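PDB 1XWQ: endo-1,4-beta-Xylanase from Pseudoalteromonas haloplanktis, which hydrolyses internal beta-1,4 linkages of xylan as a family 8 glycoside hydrolase, and may also cleave beta-1,4-linked glucans. Local coordinates for residues Pro201-Pro206 with Glu279-Arg284; Arg76-Ser81 with Arg379-Ser384; Gln22-Thr27 with Gln360-Phe365. The protein carries 1 engineered substitution. One frame throughout, in Å; residues are numbered along the deposited sequence. Where two conformers were deposited one is given.

Contact 1. Residues Pro201-Pro206 with Glu279-Arg284; sequences PSYHIP and EFDAWR. With XYP (beta-D-xylopyranose), chain B; XYP (beta-D-xylopyranose), chain C.
Ser202 OG sits over one face of the Arg284 guanidinium, 3.0 Å from NH2, yet the angle is too poor for a hydrogen bond. The hydroxyl is instead bonded to Asp200 OD1, while Arg284 forms a salt bridge with Asp144 through NH2 and a bond with Tyr381 OH through NH1. Serine suits the place because it is small: Ser202 CB approaches Asp281 O to 3.1 Å. Water 1 joins the backbone of one segment to a side chain of the other, giving a hydrogen to Ser202 O and accepting one from Arg284 NE (2.8 Å to NE). The bend of the arginine at chi3 (-57°) brings its guanidinium to the edge of the Tyr203 ring, the two planes only 15° apart, with Tyr203 CE1 3.9 Å from Arg284 NH2. A second water links Tyr203 OH to Asp281 OD2, leaving OD1 to accept from O4 of the chain B xylose at 2.8 Å; Arg284 NH1 adds a weak bond to the same O4. Phe280 lays one ring face against the chain C xylose, with CZ 3.7 Å from C2, a packing common in carbohydrate-binding sites. Glu279 braces the turn behind Asp281, its carboxylate accepting from the backbone N of Asp281 and Ala282. Around this buried sugar-binding corner, Tyr203 leans on helix 143-160, Pro201 and His204 on helix 219-243, and Ile205 on helix 283-296.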
# COMPACT_ATOMS: atom_id res chain seq x y z
N PRO A 201 -8.32 7.72 1.41
CA PRO A 201 -7.05 8.36 1.03
C PRO A 201 -5.88 7.38 0.85
O PRO A 201 -5.10 7.56 -0.09
CB PRO A 201 -6.80 9.35 2.17
CG PRO A 201 -8.16 9.76 2.57
CD PRO A 201 -9.01 8.49 2.46
N SER A 202 -5.80 6.36 1.69
CA SER A 202 -4.71 5.36 1.61
C SER A 202 -4.68 4.55 0.32
O SER A 202 -3.65 3.94 -0.01
CB SER A 202 -4.75 4.41 2.82
OG SER A 202 -5.74 3.41 2.67
N TYR A 203 -5.80 4.54 -0.41
CA TYR A 203 -5.88 3.84 -1.70
C TYR A 203 -5.26 4.66 -2.84
O TYR A 203 -5.03 4.15 -3.93
CB TYR A 203 -7.33 3.51 -2.06
CG TYR A 203 -8.06 2.57 -1.11
CD1 TYR A 203 -7.47 2.09 0.07
CD2 TYR A 203 -9.36 2.16 -1.40
CE1 TYR A 203 -8.16 1.22 0.93
CE2 TYR A 203 -10.06 1.30 -0.55
CZ TYR A 203 -9.45 0.84 0.61
OH TYR A 203 -10.16 -0.00 1.44
N HIS A 204 -5.01 5.94 -2.58
CA HIS A 204 -4.52 6.84 -3.62
C HIS A 204 -3.01 6.76 -3.80
O HIS A 204 -2.25 7.16 -2.91
CB HIS A 204 -4.98 8.26 -3.33
CG HIS A 204 -6.43 8.48 -3.59
ND1 HIS A 204 -6.89 9.14 -4.71
CD2 HIS A 204 -7.54 8.09 -2.90
CE1 HIS A 204 -8.21 9.17 -4.69
NE2 HIS A 204 -8.63 8.54 -3.61
N ILE A 205 -2.57 6.23 -4.94
CA ILE A 205 -1.15 6.19 -5.30
C ILE A 205 -1.03 6.72 -6.73
O ILE A 205 -1.01 5.95 -7.69
CB ILE A 205 -0.56 4.74 -5.20
CG1 ILE A 205 -0.95 4.07 -3.88
CG2 ILE A 205 0.96 4.77 -5.36
CD1 ILE A 205 -1.76 2.80 -4.05
N PRO A 206 -0.99 8.04 -6.86
CA PRO A 206 -1.06 8.68 -8.18
C PRO A 206 -0.03 8.16 -9.18
O PRO A 206 -0.38 8.00 -10.35
CB PRO A 206 -0.83 10.16 -7.87
CG PRO A 206 -1.39 10.30 -6.47
CD PRO A 206 -0.90 9.04 -5.78
N GLU A 279 -5.93 6.33 11.51
CA GLU A 279 -5.78 4.99 12.04
C GLU A 279 -4.94 4.16 11.08
O GLU A 279 -4.15 4.70 10.31
CB GLU A 279 -7.16 4.34 12.31
CG GLU A 279 -8.20 4.55 11.21
CD GLU A 279 -7.71 4.11 9.84
OE1 GLU A 279 -7.93 2.93 9.47
OE2 GLU A 279 -7.09 4.94 9.14
N PHE A 280 -5.15 2.84 11.09
CA PHE A 280 -4.30 1.90 10.36
C PHE A 280 -4.20 2.12 8.85
O PHE A 280 -3.11 2.09 8.30
CB PHE A 280 -4.72 0.46 10.72
CG PHE A 280 -4.91 0.26 12.20
CD1 PHE A 280 -6.18 0.33 12.78
CD2 PHE A 280 -3.81 0.05 13.03
CE1 PHE A 280 -6.35 0.18 14.16
CE2 PHE A 280 -3.97 -0.10 14.42
CZ PHE A 280 -5.24 -0.03 14.98
N ASP A 281 -5.33 2.35 8.18
CA ASP A 281 -5.32 2.73 6.76
C ASP A 281 -4.54 4.03 6.57
O ASP A 281 -3.64 4.11 5.73
CB ASP A 281 -6.74 2.93 6.24
CG ASP A 281 -7.44 1.64 5.85
OD1 ASP A 281 -7.13 0.56 6.41
OD2 ASP A 281 -8.32 1.62 4.97
N ALA A 282 -4.89 5.05 7.36
CA ALA A 282 -4.31 6.39 7.22
C ALA A 282 -2.78 6.44 7.34
O ALA A 282 -2.16 7.33 6.75
CB ALA A 282 -4.95 7.37 8.18
N TRP A 283 -2.18 5.50 8.08
CA TRP A 283 -0.72 5.42 8.18
C TRP A 283 -0.07 5.49 6.81
O TRP A 283 0.99 6.10 6.64
CB TRP A 283 -0.27 4.09 8.78
CG TRP A 283 -0.60 3.82 10.20
CD1 TRP A 283 -1.21 4.65 11.10
CD2 TRP A 283 -0.32 2.60 10.89
NE1 TRP A 283 -1.35 4.01 12.31
CE2 TRP A 283 -0.81 2.75 12.21
CE3 TRP A 283 0.28 1.38 10.52
CZ2 TRP A 283 -0.71 1.73 13.16
CZ3 TRP A 283 0.37 0.37 11.47
CH2 TRP A 283 -0.12 0.55 12.77
N ARG A 284 -0.72 4.84 5.84
CA ARG A 284 -0.17 4.67 4.50
C ARG A 284 -0.19 5.93 3.64
O ARG A 284 0.54 6.01 2.65
CB ARG A 284 -0.92 3.56 3.75
CG ARG A 284 -0.86 2.21 4.42
CD ARG A 284 -1.06 1.04 3.49
NE ARG A 284 -2.33 1.06 2.74
CZ ARG A 284 -3.49 0.61 3.21
NH1 ARG A 284 -3.58 0.14 4.44
NH2 ARG A 284 -4.56 0.63 2.44
C1 XYP B . -5.21 -3.68 9.71
C2 XYP B . -5.53 -4.65 8.61
C3 XYP B . -5.47 -4.01 7.23
C4 XYP B . -6.18 -2.66 7.18
C5 XYP B . -5.73 -1.82 8.37
O2 XYP B . -4.63 -5.74 8.66
O3 XYP B . -6.03 -4.92 6.31
O4 XYP B . -5.90 -1.97 5.98
O5 XYP B . -5.95 -2.54 9.58
C1 XYP C . -3.66 -3.93 14.67
C2 XYP C . -5.14 -3.66 14.57
C3 XYP C . -5.73 -4.21 13.28
C4 XYP C . -4.93 -3.73 12.08
C5 XYP C . -3.45 -4.05 12.31
O2 XYP C . -5.82 -4.26 15.66
O3 XYP C . -7.08 -3.81 13.16
O4 XYP C . -5.43 -4.39 10.94
O5 XYP C . -3.00 -3.52 13.54
O HOH W 1 -2.40 1.41 -0.01
O HOH W 2 -9.50 -0.43 4.02

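Contact 2. Residues Arg76-Ser81 with Arg379-Ser384; sequences RTQGQS and RYYNGS. Engineered in segment 76-81: Gln78 (natural residue Glu). With XYP (beta-D-xylopyranose), chain B; XYP (beta-D-xylopyranose), chain D.
This is a side-chain bridge between the first turns of helices 77-89 and 379-392, built beside the bound sugar: Tyr380 spans the gap to reach Gln78. The helix segments are 10.9 Å apart at closest approach and inclined at 35°, a spacing that a long, rigid tyrosine can bridge. With CG anti to the backbone N (chi1 162°), the ring is directed across at Gly79, where the absence of a side chain lets Tyr380 CE1 come within 3.7 Å of Gly79 CA. Tyr380 OH donates its hydrogen to Gln78 OE1 (2.8 Å) in the carbonyl plane, on a lone pair. Gln78 is engineered in place of glutamate; its amide OE1 also accepts from O3 of the chain B xylose at 2.7 Å, and its NE2 donates almost straight to O4 at 2.8 Å. Arg76, its chain extended, reaches the same O3 through NH1 at 3.0 Å, while Asp74 holds its NE in a salt bridge. Tyr381 presents a ring face to this sugar, and Asn382 ND2 donates to O2 of the chain D xylose at 3.1 Å. Farther along the helices, water 3 donates to both Gly79 O and Ser384 OG. Tyr380 also packs on Ile64 and Ala66 of strand 58-66, Arg76 lies against strand 123-128, and Gln78 touches helix 143-160.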
# COMPACT_ATOMS: atom_id res chain seq x y z
N ARG A 76 -6.04 -11.80 2.94
CA ARG A 76 -6.52 -10.53 2.40
C ARG A 76 -5.90 -10.19 1.05
O ARG A 76 -4.73 -10.49 0.82
CB ARG A 76 -6.26 -9.40 3.41
CG ARG A 76 -6.97 -9.63 4.73
CD ARG A 76 -6.82 -8.53 5.77
NE ARG A 76 -7.58 -8.90 6.96
CZ ARG A 76 -8.13 -8.06 7.82
NH1 ARG A 76 -7.99 -6.75 7.68
NH2 ARG A 76 -8.81 -8.54 8.85
N THR A 77 -6.68 -9.55 0.18
CA THR A 77 -6.17 -9.14 -1.13
C THR A 77 -5.08 -8.09 -0.99
O THR A 77 -4.14 -8.04 -1.78
CB THR A 77 -7.29 -8.63 -2.06
OG1 THR A 77 -8.11 -7.68 -1.37
CG2 THR A 77 -8.24 -9.76 -2.43
N GLN A 78 -5.22 -7.24 0.02
CA GLN A 78 -4.24 -6.24 0.36
C GLN A 78 -2.84 -6.85 0.59
O GLN A 78 -1.87 -6.49 -0.09
CB GLN A 78 -4.74 -5.45 1.56
CG GLN A 78 -3.72 -4.63 2.25
CD GLN A 78 -4.21 -4.17 3.59
OE1 GLN A 78 -4.00 -4.85 4.60
NE2 GLN A 78 -4.88 -3.01 3.61
N GLY A 79 -2.74 -7.80 1.53
CA GLY A 79 -1.48 -8.48 1.80
C GLY A 79 -0.97 -9.30 0.63
O GLY A 79 0.23 -9.32 0.35
N GLN A 80 -1.89 -9.97 -0.07
CA GLN A 80 -1.54 -10.78 -1.24
C GLN A 80 -0.87 -9.94 -2.33
O GLN A 80 0.17 -10.31 -2.87
CB GLN A 80 -2.79 -11.47 -1.81
CG GLN A 80 -2.50 -12.66 -2.73
CD GLN A 80 -2.07 -13.91 -1.96
OE1 GLN A 80 -1.98 -13.90 -0.73
NE2 GLN A 80 -1.80 -14.99 -2.69
N SER A 81 -1.49 -8.80 -2.62
CA SER A 81 -1.02 -7.92 -3.68
C SER A 81 0.29 -7.23 -3.31
O SER A 81 1.17 -7.06 -4.16
CB SER A 81 -2.11 -6.89 -4.00
OG SER A 81 -2.34 -6.01 -2.92
N ARG A 379 2.23 -9.13 13.21
CA ARG A 379 3.20 -8.91 12.14
C ARG A 379 2.62 -8.81 10.73
O ARG A 379 3.33 -8.38 9.82
CB ARG A 379 4.31 -9.97 12.17
CG ARG A 379 3.90 -11.36 11.71
CD ARG A 379 5.07 -12.33 11.78
NE ARG A 379 4.78 -13.69 11.34
CZ ARG A 379 4.27 -14.66 12.11
NH1 ARG A 379 3.92 -14.42 13.37
NH2 ARG A 379 4.08 -15.87 11.60
N TYR A 380 1.36 -9.20 10.53
CA TYR A 380 0.79 -9.09 9.18
C TYR A 380 0.92 -7.67 8.65
O TYR A 380 1.54 -7.44 7.61
CB TYR A 380 -0.68 -9.54 9.10
CG TYR A 380 -1.36 -9.01 7.86
CD1 TYR A 380 -1.05 -9.53 6.60
CD2 TYR A 380 -2.28 -7.96 7.93
CE1 TYR A 380 -1.66 -9.04 5.44
CE2 TYR A 380 -2.89 -7.46 6.77
CZ TYR A 380 -2.57 -8.00 5.53
OH TYR A 380 -3.16 -7.51 4.38
N TYR A 381 0.32 -6.72 9.35
CA TYR A 381 0.26 -5.35 8.85
C TYR A 381 1.61 -4.66 9.01
O TYR A 381 2.11 -4.03 8.07
CB TYR A 381 -0.88 -4.57 9.52
CG TYR A 381 -1.23 -3.29 8.81
CD1 TYR A 381 -1.59 -3.29 7.46
CD2 TYR A 381 -1.21 -2.07 9.48
CE1 TYR A 381 -1.91 -2.11 6.80
CE2 TYR A 381 -1.53 -0.89 8.84
CZ TYR A 381 -1.87 -0.91 7.50
OH TYR A 381 -2.18 0.27 6.85
N ASN A 382 2.20 -4.78 10.20
CA ASN A 382 3.52 -4.23 10.45
C ASN A 382 4.60 -4.81 9.56
O ASN A 382 5.42 -4.08 9.02
CB ASN A 382 3.90 -4.40 11.92
CG ASN A 382 3.10 -3.49 12.83
OD1 ASN A 382 3.02 -2.29 12.60
ND2 ASN A 382 2.50 -4.07 13.88
N GLY A 383 4.59 -6.14 9.41
CA GLY A 383 5.56 -6.84 8.58
C GLY A 383 5.41 -6.55 7.10
O GLY A 383 6.42 -6.43 6.40
N SER A 384 4.17 -6.44 6.62
CA SER A 384 3.92 -6.11 5.21
C SER A 384 4.44 -4.71 4.87
O SER A 384 5.13 -4.53 3.86
CB SER A 384 2.43 -6.20 4.87
OG SER A 384 1.95 -7.54 4.95
C1 XYP B . -5.21 -3.68 9.71
C2 XYP B . -5.53 -4.65 8.61
C3 XYP B . -5.47 -4.01 7.23
C4 XYP B . -6.18 -2.66 7.18
C5 XYP B . -5.73 -1.82 8.37
O2 XYP B . -4.63 -5.74 8.66
O3 XYP B . -6.03 -4.92 6.31
O4 XYP B . -5.90 -1.97 5.98
O5 XYP B . -5.95 -2.54 9.58
O1 XYP D . 0.03 -2.22 18.76
C1 XYP D . 0.20 -3.53 18.23
C2 XYP D . 0.48 -3.48 16.74
C3 XYP D . -0.77 -3.03 15.97
C4 XYP D . -2.00 -3.85 16.37
C5 XYP D . -2.13 -3.89 17.90
O2 XYP D . 1.57 -2.61 16.49
O3 XYP D . -0.55 -3.11 14.58
O4 XYP D . -3.18 -3.27 15.85
O5 XYP D . -0.90 -4.29 18.50
O HOH W 3 2.43 -8.34 2.20

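Contact 3. Residues Gln22-Thr27 with Gln360-Phe365; sequences QEMGKT and QANEFF
Met24 lays its CG over one face of the Phe365 ring, 4.0 Å from the centroid and 25° off the ring normal, a CH-pi contact displaced toward the rim. The sulfur lies farther out, SD standing 5.5 Å from the same centroid in an oblique Met-aromatic approach. Bends at chi2 and chi3 carry the methyl group past the ring to the helix backbone, where CE comes within 3.6 Å of Asn362 CA. Met24 was modelled in two conformers, so this reach describes one of them; a flexible, unbranched thioether is well suited to following such an uneven surface. Lys26 takes the ring at its edge instead, with CG 3.8 Å from Phe365 CE2. Its aliphatic chain supplies the apolar contact, while the ammonium end continues to Asn366 OD1, where it is hydrogen-bonded; lysine thus serves both an apolar and a polar neighbour near the surface. Phe365, with CG anti to its own N (chi1 -169°), leans out of helix 358-369 to meet both chains and also touches Trp369, Leu20 and Ala21. Phe2, from the N-terminal region, touches Met24 and Ala361. Between Met24 and Lys26, Gly25 adopts a positive phi of 76°. With two bonds back into the last turn, one of them Gly25 N to Gln22 O, it ends helix 20-23 in a Schellman motif, the classic glycine-terminated helix C-end, here packed by a Met-aromatic contact onto another helix.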
# COMPACT_ATOMS: atom_id res chain seq x y z
N GLN A 22 21.22 4.95 2.11
CA GLN A 22 22.57 5.39 1.75
C GLN A 22 22.78 6.88 2.07
O GLN A 22 23.82 7.25 2.61
CB GLN A 22 22.82 5.13 0.26
CG GLN A 22 24.20 5.51 -0.27
CD GLN A 22 24.39 5.08 -1.72
OE1 GLN A 22 23.70 5.58 -2.62
NE2 GLN A 22 25.29 4.14 -1.94
N GLU A 23 21.78 7.70 1.74
CA GLU A 23 21.82 9.13 2.07
C GLU A 23 22.02 9.31 3.57
O GLU A 23 22.79 10.18 4.00
CB GLU A 23 20.54 9.85 1.62
CG GLU A 23 20.33 9.88 0.12
CD GLU A 23 19.09 10.66 -0.30
OE1 GLU A 23 18.51 11.38 0.56
OE2 GLU A 23 18.71 10.57 -1.49
N MET A 24 21.34 8.47 4.36
CA MET A 24 21.42 8.49 5.82
C MET A 24 22.67 7.81 6.39
O MET A 24 22.79 7.67 7.61
CB MET A 24 20.17 7.82 6.42
CG MET A 24 18.86 8.50 6.08
SD MET A 24 18.82 10.29 6.38
CE MET A 24 18.97 10.35 8.15
N GLY A 25 23.57 7.38 5.52
CA GLY A 25 24.85 6.82 5.94
C GLY A 25 24.80 5.41 6.50
O GLY A 25 25.69 5.01 7.25
N LYS A 26 23.77 4.65 6.13
CA LYS A 26 23.66 3.27 6.57
C LYS A 26 24.53 2.36 5.72
O LYS A 26 24.83 2.68 4.57
CB LYS A 26 22.19 2.80 6.55
CG LYS A 26 21.26 3.64 7.42
CD LYS A 26 21.82 3.86 8.83
CE LYS A 26 20.79 4.54 9.72
NZ LYS A 26 21.43 5.29 10.84
N THR A 27 24.94 1.23 6.30
CA THR A 27 25.75 0.24 5.59
C THR A 27 25.00 -1.09 5.51
O THR A 27 23.99 -1.28 6.20
CB THR A 27 27.12 0.04 6.30
OG1 THR A 27 26.91 -0.29 7.68
CG2 THR A 27 27.90 1.35 6.36
N GLN A 360 14.04 16.10 11.03
CA GLN A 360 12.90 15.18 10.97
C GLN A 360 13.36 13.85 10.36
O GLN A 360 13.11 12.78 10.92
CB GLN A 360 11.79 15.78 10.08
CG GLN A 360 10.45 16.11 10.72
CD GLN A 360 9.48 16.76 9.72
OE1 GLN A 360 9.64 16.63 8.49
NE2 GLN A 360 8.48 17.45 10.24
N ALA A 361 14.04 13.93 9.22
CA ALA A 361 14.50 12.76 8.49
C ALA A 361 15.38 11.87 9.36
O ALA A 361 15.17 10.66 9.44
CB ALA A 361 15.25 13.18 7.24
N ASN A 362 16.36 12.48 10.02
CA ASN A 362 17.24 11.77 10.95
C ASN A 362 16.47 10.99 12.01
O ASN A 362 16.71 9.80 12.19
CB ASN A 362 18.23 12.75 11.59
CG ASN A 362 19.18 12.07 12.56
OD1 ASN A 362 19.03 12.19 13.78
ND2 ASN A 362 20.16 11.34 12.03
N GLU A 363 15.53 11.66 12.68
CA GLU A 363 14.73 11.03 13.73
C GLU A 363 13.85 9.90 13.19
O GLU A 363 13.88 8.78 13.70
CB GLU A 363 13.88 12.07 14.47
N PHE A 364 13.07 10.20 12.15
CA PHE A 364 12.12 9.21 11.63
C PHE A 364 12.82 8.04 10.93
O PHE A 364 12.40 6.90 11.08
CB PHE A 364 11.06 9.85 10.73
CG PHE A 364 9.93 10.48 11.50
CD1 PHE A 364 8.87 9.69 11.97
CD2 PHE A 364 9.94 11.83 11.80
CE1 PHE A 364 7.82 10.26 12.69
CE2 PHE A 364 8.91 12.41 12.53
CZ PHE A 364 7.84 11.62 12.98
N PHE A 365 13.89 8.32 10.19
CA PHE A 365 14.58 7.22 9.54
C PHE A 365 15.28 6.29 10.53
O PHE A 365 15.20 5.07 10.39
CB PHE A 365 15.56 7.65 8.45
CG PHE A 365 16.06 6.50 7.64
CD1 PHE A 365 15.32 6.02 6.56
CD2 PHE A 365 17.23 5.82 8.01
CE1 PHE A 365 15.75 4.92 5.83
CE2 PHE A 365 17.67 4.72 7.28
CZ PHE A 365 16.94 4.27 6.20

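How the contacts relate
Contacts 1 and 2 are adjoining walls of one sugar-binding cleft, their centres 14 Å apart, and both touch the chain B xylose. They meet directly at Tyr381, whose hydroxyl probably bonds Phe280 O and whose ring packs on Trp283. Contact 3 lies apart, about 23 and 25 Å from them between centres, toward the periphery. Along the chain both segments of contact 1 fall between those of contact 2, whereas contacts 2 and 3 alternate, 22-27 preceding 76-81 and 360-365 preceding 379-384. Helices 358-369 and 379-392 follow each other in the chain, one packing against the N-terminal region and the other lining the cleft, consistent with the (alpha/alpha)6 barrel of family 8 hydrolases.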